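Local coordinates for gene 2 protein (Enterobacteria phage Sf6, PDB 5C12), which is the large terminase subunit of a DNA-packaging motor, represented here by its metal-dependent nuclease domain, which binds magnesium ions thought to serve in DNA cleavage, at residues N83-I94 with L112-K123. The protein carries 1 engineered substitution. Numbering follows the deposited sequence. Where two conformers were deposited one is given.
Sequences NEGADWATSLAI and LRRQTTEAFSGK
Helix 83-94 packs against the short helix 113-119 in a helix-helix contact clamped by amides at one end and filled by an aromatic ring at the other, on one face of the nuclease domain's mixed sheet. The segment axes run roughly parallel, 33° apart, and approach to 9.9 Å. At the clamp, Gln115 grips Asn83 twice: NE2 of Gln115 donates to the backbone O of Asn83 (2.8 Å), while OE1 of Gln115 accepts from ND2 of Asn83 (2.9 Å, nearly straight at 168°). Gln115 spans the gap because its chain runs out fully extended, chi1 177° turning CG away from the backbone N, and the paired bonds fix which way round its amide sits. The Asn83 carbonyl also receives the helical bond from Asp87 N, which arrives from the opposite face of its plane. Midway, CB of Ala119 lies 3.4 Å from OG1 of Thr90, whose hydroxyl donates back to Ala86 O. CG2 of Thr90 then meets CZ of Phe120 at 3.6 Å, and Ile94 CG1 comes to the ring edge near its plane. Lys123, which closes the type II turn begun at Phe120, lays its aliphatic CD against Ile94 CG1 (4.0 Å), the two chains crossing at about a right angle. Beneath the pair lies strand 100-104: Tyr101 touches Ala89, Thr90 and Thr116 and meets Phe120 edge-to-face, while Leu112 rests on Trp103. Helix 113-119 is the link of a beta-alpha-beta crossover between the adjacent parallel strands 100-104 and 126-130, and helix 83-94 places Trp88 and Leu92 over strands 61-67 and 70-77.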
ATOM      1  N   ASN A  83      10.073 -14.960  10.096  1.00 19.38           N
ATOM      2  CA  ASN A  83      11.342 -14.904   9.381  1.00 19.13           C
ATOM      3  C   ASN A  83      11.256 -15.493   7.976  1.00 17.46           C
ATOM      4  O   ASN A  83      11.815 -14.934   7.036  1.00 18.97           O
ATOM      5  CB  ASN A  83      12.445 -15.564  10.209  1.00 18.94           C
ATOM      6  CG  ASN A  83      12.569 -14.943  11.579  1.00 25.27           C
ATOM      7  OD1 ASN A  83      12.233 -15.566  12.585  1.00 29.97           O
ATOM      8  ND2 ASN A  83      13.001 -13.685  11.622  1.00 22.35           N
ATOM      9  N   GLU A  84      10.520 -16.591   7.823  1.00 19.23           N
ATOM     10  CA  GLU A  84      10.260 -17.140   6.500  1.00 20.71           C
ATOM     11  C   GLU A  84       9.510 -16.120   5.648  1.00 16.65           C
ATOM     12  O   GLU A  84       9.790 -15.924   4.462  1.00 17.22           O
ATOM     13  CB  GLU A  84       9.438 -18.431   6.612  1.00 19.06           C
ATOM     14  CG  GLU A  84      10.199 -19.568   7.260  1.00 23.00           C
ATOM     15  CD  GLU A  84       9.331 -20.771   7.566  1.00 29.45           C
ATOM     16  OE1 GLU A  84       8.141 -20.590   7.878  1.00 26.80           O
ATOM     17  OE2 GLU A  84       9.845 -21.897   7.489  1.00 30.96           O
ATOM     18  N   GLY A  85       8.572 -15.424   6.270  1.00 16.41           N
ATOM     19  CA  GLY A  85       7.840 -14.389   5.577  1.00 14.84           C
ATOM     20  C   GLY A  85       8.737 -13.264   5.056  1.00 14.23           C
ATOM     21  O   GLY A  85       8.601 -12.791   3.921  1.00 14.90           O
ATOM     22  N   ALA A  86       9.681 -12.815   5.876  1.00 14.19           N
ATOM     23  CA  ALA A  86      10.564 -11.753   5.424  1.00 15.26           C
ATOM     24  C   ALA A  86      11.518 -12.256   4.333  1.00 14.23           C
ATOM     25  O   ALA A  86      11.878 -11.514   3.434  1.00 15.93           O
ATOM     26  CB  ALA A  86      11.348 -11.175   6.611  1.00 17.40           C
ATOM     27  N   ASP A  87      11.938 -13.507   4.418  1.00 15.06           N
ATOM     28  CA  ASP A  87      12.764 -14.098   3.359  1.00 17.99           C
ATOM     29  C   ASP A  87      11.974 -14.114   2.052  1.00 18.05           C
ATOM     30  O   ASP A  87      12.466 -13.746   0.984  1.00 16.86           O
ATOM     31  CB  ASP A  87      13.159 -15.516   3.703  1.00 16.96           C
ATOM     32  CG  ASP A  87      14.087 -16.120   2.672  1.00 37.78           C
ATOM     33  OD1 ASP A  87      15.078 -15.451   2.306  1.00 50.27           O
ATOM     34  OD2 ASP A  87      13.827 -17.259   2.223  1.00 68.80           O
ATOM     35  N   TRP A  88      10.726 -14.540   2.149  1.00 16.58           N
ATOM     36  CA  TRP A  88       9.840 -14.570   0.992  1.00 16.20           C
ATOM     37  C   TRP A  88       9.683 -13.193   0.353  1.00 13.45           C
ATOM     38  O   TRP A  88       9.828 -13.024  -0.867  1.00 14.12           O
ATOM     39  CB  TRP A  88       8.499 -15.155   1.440  1.00 14.70           C
ATOM     40  CG  TRP A  88       7.338 -14.909   0.481  1.00 15.94           C
ATOM     41  CD1 TRP A  88       7.107 -15.543  -0.713  1.00 18.51           C
ATOM     42  CD2 TRP A  88       6.247 -14.021   0.682  1.00 13.30           C
ATOM     43  NE1 TRP A  88       5.943 -15.064  -1.276  1.00 15.99           N
ATOM     44  CE2 TRP A  88       5.392 -14.146  -0.435  1.00 13.21           C
ATOM     45  CE3 TRP A  88       5.903 -13.108   1.686  1.00 12.87           C
ATOM     46  CZ2 TRP A  88       4.233 -13.398  -0.568  1.00 13.45           C
ATOM     47  CZ3 TRP A  88       4.760 -12.374   1.543  1.00 15.48           C
ATOM     48  CH2 TRP A  88       3.943 -12.512   0.415  1.00 13.09           C
ATOM     49  N   ALA A  89       9.380 -12.185   1.170  1.00 12.72           N
ATOM     50  CA  ALA A  89       9.083 -10.861   0.659  1.00 14.15           C
ATOM     51  C   ALA A  89      10.314 -10.166   0.105  1.00 11.73           C
ATOM     52  O   ALA A  89      10.251  -9.499  -0.918  1.00 12.90           O
ATOM     53  CB  ALA A  89       8.480 -10.023   1.744  1.00 14.33           C
ATOM     54  N   THR A  90      11.447 -10.324   0.785  1.00 13.84           N
ATOM     55  CA  THR A  90      12.668  -9.706   0.289  1.00 14.69           C
ATOM     56  C   THR A  90      13.135 -10.382  -0.994  1.00 14.38           C
ATOM     57  O   THR A  90      13.655  -9.727  -1.892  1.00 15.28           O
ATOM     58  CB  THR A  90      13.813  -9.692   1.344  1.00 16.08           C
ATOM     59  OG1 THR A  90      14.090 -11.011   1.824  1.00 16.38           O
ATOM     60  CG2 THR A  90      13.427  -8.776   2.517  1.00 14.41           C
ATOM     61  N   SER A  91      12.947 -11.692  -1.092  1.00 15.03           N
ATOM     62  CA  SER A  91      13.258 -12.387  -2.337  1.00 16.55           C
ATOM     63  C   SER A  91      12.366 -11.896  -3.474  1.00 15.03           C
ATOM     64  O   SER A  91      12.837 -11.705  -4.588  1.00 15.92           O
ATOM     65  CB  SER A  91      13.132 -13.888  -2.154  1.00 17.65           C
ATOM     66  OG  SER A  91      14.235 -14.362  -1.397  1.00 20.85           O
ATOM     67  N   LEU A  92      11.085 -11.667  -3.207  1.00 13.31           N
ATOM     68  CA  LEU A  92      10.213 -11.051  -4.225  1.00 12.48           C
ATOM     69  C   LEU A  92      10.703  -9.662  -4.630  1.00 15.00           C
ATOM     70  O   LEU A  92      10.706  -9.317  -5.810  1.00 14.38           O
ATOM     71  CB  LEU A  92       8.746 -10.994  -3.774  1.00 12.71           C
ATOM     72  CG  LEU A  92       7.996 -12.334  -3.802  1.00 14.95           C
ATOM     73  CD1 LEU A  92       6.623 -12.116  -3.193  1.00 19.11           C
ATOM     74  CD2 LEU A  92       7.901 -12.878  -5.213  1.00 15.17           C
ATOM     75  N   ALA A  93      11.129  -8.863  -3.658  1.00 13.40           N
ATOM     76  CA  ALA A  93      11.624  -7.531  -3.953  1.00 13.69           C
ATOM     77  C   ALA A  93      12.841  -7.607  -4.880  1.00 13.88           C
ATOM     78  O   ALA A  93      12.986  -6.820  -5.825  1.00 15.26           O
ATOM     79  CB  ALA A  93      11.969  -6.798  -2.658  1.00 12.88           C
ATOM     80  N   ILE A  94      13.737  -8.543  -4.602  1.00 15.30           N
ATOM     81  CA  ILE A  94      14.857  -8.759  -5.486  1.00 15.49           C
ATOM     82  C   ILE A  94      14.394  -9.171  -6.889  1.00 17.96           C
ATOM     83  O   ILE A  94      14.867  -8.619  -7.889  1.00 18.15           O
ATOM     84  CB  ILE A  94      15.813  -9.788  -4.867  1.00 15.32           C
ATOM     85  CG1 ILE A  94      16.465  -9.171  -3.632  1.00 16.42           C
ATOM     86  CG2 ILE A  94      16.872 -10.244  -5.881  1.00 18.93           C
ATOM     87  CD1 ILE A  94      17.094 -10.198  -2.740  1.00 19.99           C
ATOM     88  N   LEU A 112      12.648  -7.018  12.318  1.00 18.50           N
ATOM     89  CA  LEU A 112      13.092  -7.591  11.047  1.00 15.08           C
ATOM     90  C   LEU A 112      14.179  -6.815  10.299  1.00 15.92           C
ATOM     91  O   LEU A 112      14.586  -7.225   9.216  1.00 15.47           O
ATOM     92  CB  LEU A 112      11.891  -7.749  10.108  1.00 14.93           C
ATOM     93  CG  LEU A 112      10.889  -8.807  10.559  1.00 19.22           C
ATOM     94  CD1 LEU A 112       9.673  -8.806   9.636  1.00 17.09           C
ATOM     95  CD2 LEU A 112      11.538 -10.170  10.573  1.00 21.82           C
ATOM     96  N   ARG A 113      14.706  -5.725  10.845  1.00 17.19           N
ATOM     97  CA  ARG A 113      15.629  -4.932  10.040  0.54 14.41           C
ATOM     98  C   ARG A 113      16.928  -5.683   9.745  1.00 15.34           C
ATOM     99  O   ARG A 113      17.405  -5.631   8.628  1.00 16.28           O
ATOM    100  CB  ARG A 113      15.952  -3.559  10.635  0.54 14.51           C
ATOM    101  CG  ARG A 113      16.806  -2.764   9.659  0.54 14.46           C
ATOM    102  CD  ARG A 113      17.137  -1.323  10.032  0.54 19.93           C
ATOM    103  NE  ARG A 113      17.784  -0.690   8.879  0.54 14.55           N
ATOM    104  CZ  ARG A 113      17.129  -0.177   7.839  0.54 15.16           C
ATOM    105  NH1 ARG A 113      15.820  -0.131   7.847  0.54 15.79           N
ATOM    106  NH2 ARG A 113      17.793   0.345   6.822  0.54 24.98           N
ATOM    107  N   ARG A 114      17.505  -6.377  10.721  1.00 16.40           N
ATOM    108  CA  ARG A 114      18.752  -7.084  10.454  1.00 17.42           C
ATOM    109  C   ARG A 114      18.584  -8.108   9.325  1.00 17.24           C
ATOM    110  O   ARG A 114      19.380  -8.158   8.389  1.00 19.48           O
ATOM    111  CB  ARG A 114      19.271  -7.764  11.728  1.00 18.69           C
ATOM    112  CG  ARG A 114      20.441  -8.651  11.481  1.00 19.86           C
ATOM    113  CD  ARG A 114      20.836  -9.436  12.757  1.00 21.21           C
ATOM    114  NE  ARG A 114      20.978 -10.823  12.362  1.00 59.58           N
ATOM    115  CZ  ARG A 114      20.246 -11.824  12.819  1.00 22.10           C
ATOM    116  NH1 ARG A 114      19.357 -11.639  13.790  1.00 27.67           N
ATOM    117  NH2 ARG A 114      20.476 -13.048  12.379  1.00 59.62           N
ATOM    118  N   GLN A 115      17.527  -8.911   9.390  1.00 17.02           N
ATOM    119  CA  GLN A 115      17.311  -9.927   8.379  1.00 17.79           C
ATOM    120  C   GLN A 115      17.069  -9.279   7.031  1.00 15.92           C
ATOM    121  O   GLN A 115      17.528  -9.755   5.995  1.00 17.11           O
ATOM    122  CB  GLN A 115      16.127 -10.812   8.748  1.00 21.22           C
ATOM    123  CG  GLN A 115      15.819 -11.854   7.695  1.00 22.56           C
ATOM    124  CD  GLN A 115      14.625 -12.707   8.049  1.00 28.15           C
ATOM    125  OE1 GLN A 115      14.052 -12.585   9.139  1.00 22.47           O
ATOM    126  NE2 GLN A 115      14.260 -13.604   7.141  1.00 25.20           N
ATOM    127  N   THR A 116      16.323  -8.190   7.044  1.00 15.52           N
ATOM    128  CA  THR A 116      16.007  -7.496   5.814  1.00 14.09           C
ATOM    129  C   THR A 116      17.251  -6.929   5.158  1.00 17.18           C
ATOM    130  O   THR A 116      17.465  -7.116   3.955  1.00 17.27           O
ATOM    131  CB  THR A 116      14.984  -6.407   6.076  1.00 14.99           C
ATOM    132  OG1 THR A 116      13.799  -7.009   6.611  1.00 15.95           O
ATOM    133  CG2 THR A 116      14.662  -5.657   4.824  1.00 12.81           C
ATOM    134  N   THR A 117      18.095  -6.259   5.941  1.00 16.78           N
ATOM    135  CA  THR A 117      19.311  -5.695   5.371  1.00 18.63           C
ATOM    136  C   THR A 117      20.288  -6.787   4.915  1.00 17.10           C
ATOM    137  O   THR A 117      20.937  -6.642   3.884  1.00 20.82           O
ATOM    138  CB  THR A 117      19.984  -4.685   6.325  1.00 19.35           C
ATOM    139  OG1 THR A 117      20.265  -5.312   7.571  1.00 24.32           O
ATOM    140  CG2 THR A 117      19.074  -3.493   6.547  1.00 21.16           C
ATOM    141  N   GLU A 118      20.353  -7.903   5.641  1.00 17.41           N
ATOM    142  CA  GLU A 118      21.132  -9.062   5.193  1.00 18.49           C
ATOM    143  C   GLU A 118      20.655  -9.559   3.835  1.00 21.27           C
ATOM    144  O   GLU A 118      21.453  -9.935   2.969  1.00 21.05           O
ATOM    145  CB  GLU A 118      21.051 -10.216   6.215  1.00 23.52           C
ATOM    146  CG  GLU A 118      21.763  -9.964   7.546  1.00 24.45           C
ATOM    147  CD  GLU A 118      21.535 -11.081   8.592  1.00 30.75           C
ATOM    148  OE1 GLU A 118      20.693 -11.977   8.342  1.00 36.24           O
ATOM    149  OE2 GLU A 118      22.189 -11.059   9.668  1.00 23.94           O
ATOM    150  N   ALA A 119      19.345  -9.548   3.639  1.00 20.96           N
ATOM    151  CA  ALA A 119      18.798 -10.104   2.417  1.00 20.13           C
ATOM    152  C   ALA A 119      19.199  -9.270   1.211  1.00 20.64           C
ATOM    153  O   ALA A 119      19.377  -9.797   0.105  1.00 21.47           O
ATOM    154  CB  ALA A 119      17.297 -10.193   2.524  1.00 18.34           C
ATOM    155  N   PHE A 120      19.354  -7.974   1.437  1.00 18.18           N
ATOM    156  CA  PHE A 120      19.655  -7.022   0.369  1.00 17.08           C
ATOM    157  C   PHE A 120      21.155  -6.702   0.303  1.00 19.21           C
ATOM    158  O   PHE A 120      21.548  -5.820  -0.443  1.00 23.05           O
ATOM    159  CB  PHE A 120      18.863  -5.728   0.577  1.00 15.98           C
ATOM    160  CG  PHE A 120      17.358  -5.882   0.485  1.00 14.04           C
ATOM    161  CD1 PHE A 120      16.773  -6.811  -0.367  1.00 15.57           C
ATOM    162  CD2 PHE A 120      16.529  -5.088   1.254  1.00 16.11           C
ATOM    163  CE1 PHE A 120      15.393  -6.923  -0.451  1.00 15.93           C
ATOM    164  CE2 PHE A 120      15.141  -5.197   1.163  1.00 14.19           C
ATOM    165  CZ  PHE A 120      14.584  -6.138   0.332  1.00 13.98           C
ATOM    166  N   SER A 121      21.986  -7.398   1.083  1.00 20.17           N
ATOM    167  CA  SER A 121      23.424  -7.118   1.088  1.00 23.96           C
ATOM    168  C   SER A 121      23.975  -7.211  -0.340  1.00 23.34           C
ATOM    169  O   SER A 121      23.664  -8.143  -1.080  1.00 25.46           O
ATOM    170  CB  SER A 121      24.151  -8.061   2.053  1.00 28.34           C
ATOM    171  OG  SER A 121      24.146  -9.399   1.595  1.00 48.49           O
ATOM    172  N   GLY A 122      24.733  -6.199  -0.743  1.00 29.82           N
ATOM    173  CA  GLY A 122      25.327  -6.177  -2.070  1.00 32.16           C
ATOM    174  C   GLY A 122      24.403  -5.709  -3.176  1.00 33.15           C
ATOM    175  O   GLY A 122      24.761  -5.750  -4.350  1.00 31.87           O
ATOM    176  N   LYS A 123      23.205  -5.268  -2.816  1.00 25.72           N
ATOM    177  CA  LYS A 123      22.240  -4.829  -3.807  1.00 22.65           C
ATOM    178  C   LYS A 123      21.762  -3.426  -3.492  1.00 25.36           C
ATOM    179  O   LYS A 123      21.698  -3.021  -2.328  1.00 26.45           O
ATOM    180  CB  LYS A 123      21.059  -5.789  -3.825  1.00 24.17           C
ATOM    181  CG  LYS A 123      21.460  -7.209  -4.140  1.00 35.78           C
ATOM    182  CD  LYS A 123      20.284  -8.160  -4.057  1.00 29.59           C
ATOM    183  CE  LYS A 123      20.621  -9.520  -4.659  1.00 41.03           C
ATOM    184  NZ  LYS A 123      21.702 -10.223  -3.899  1.00 53.49           N
TER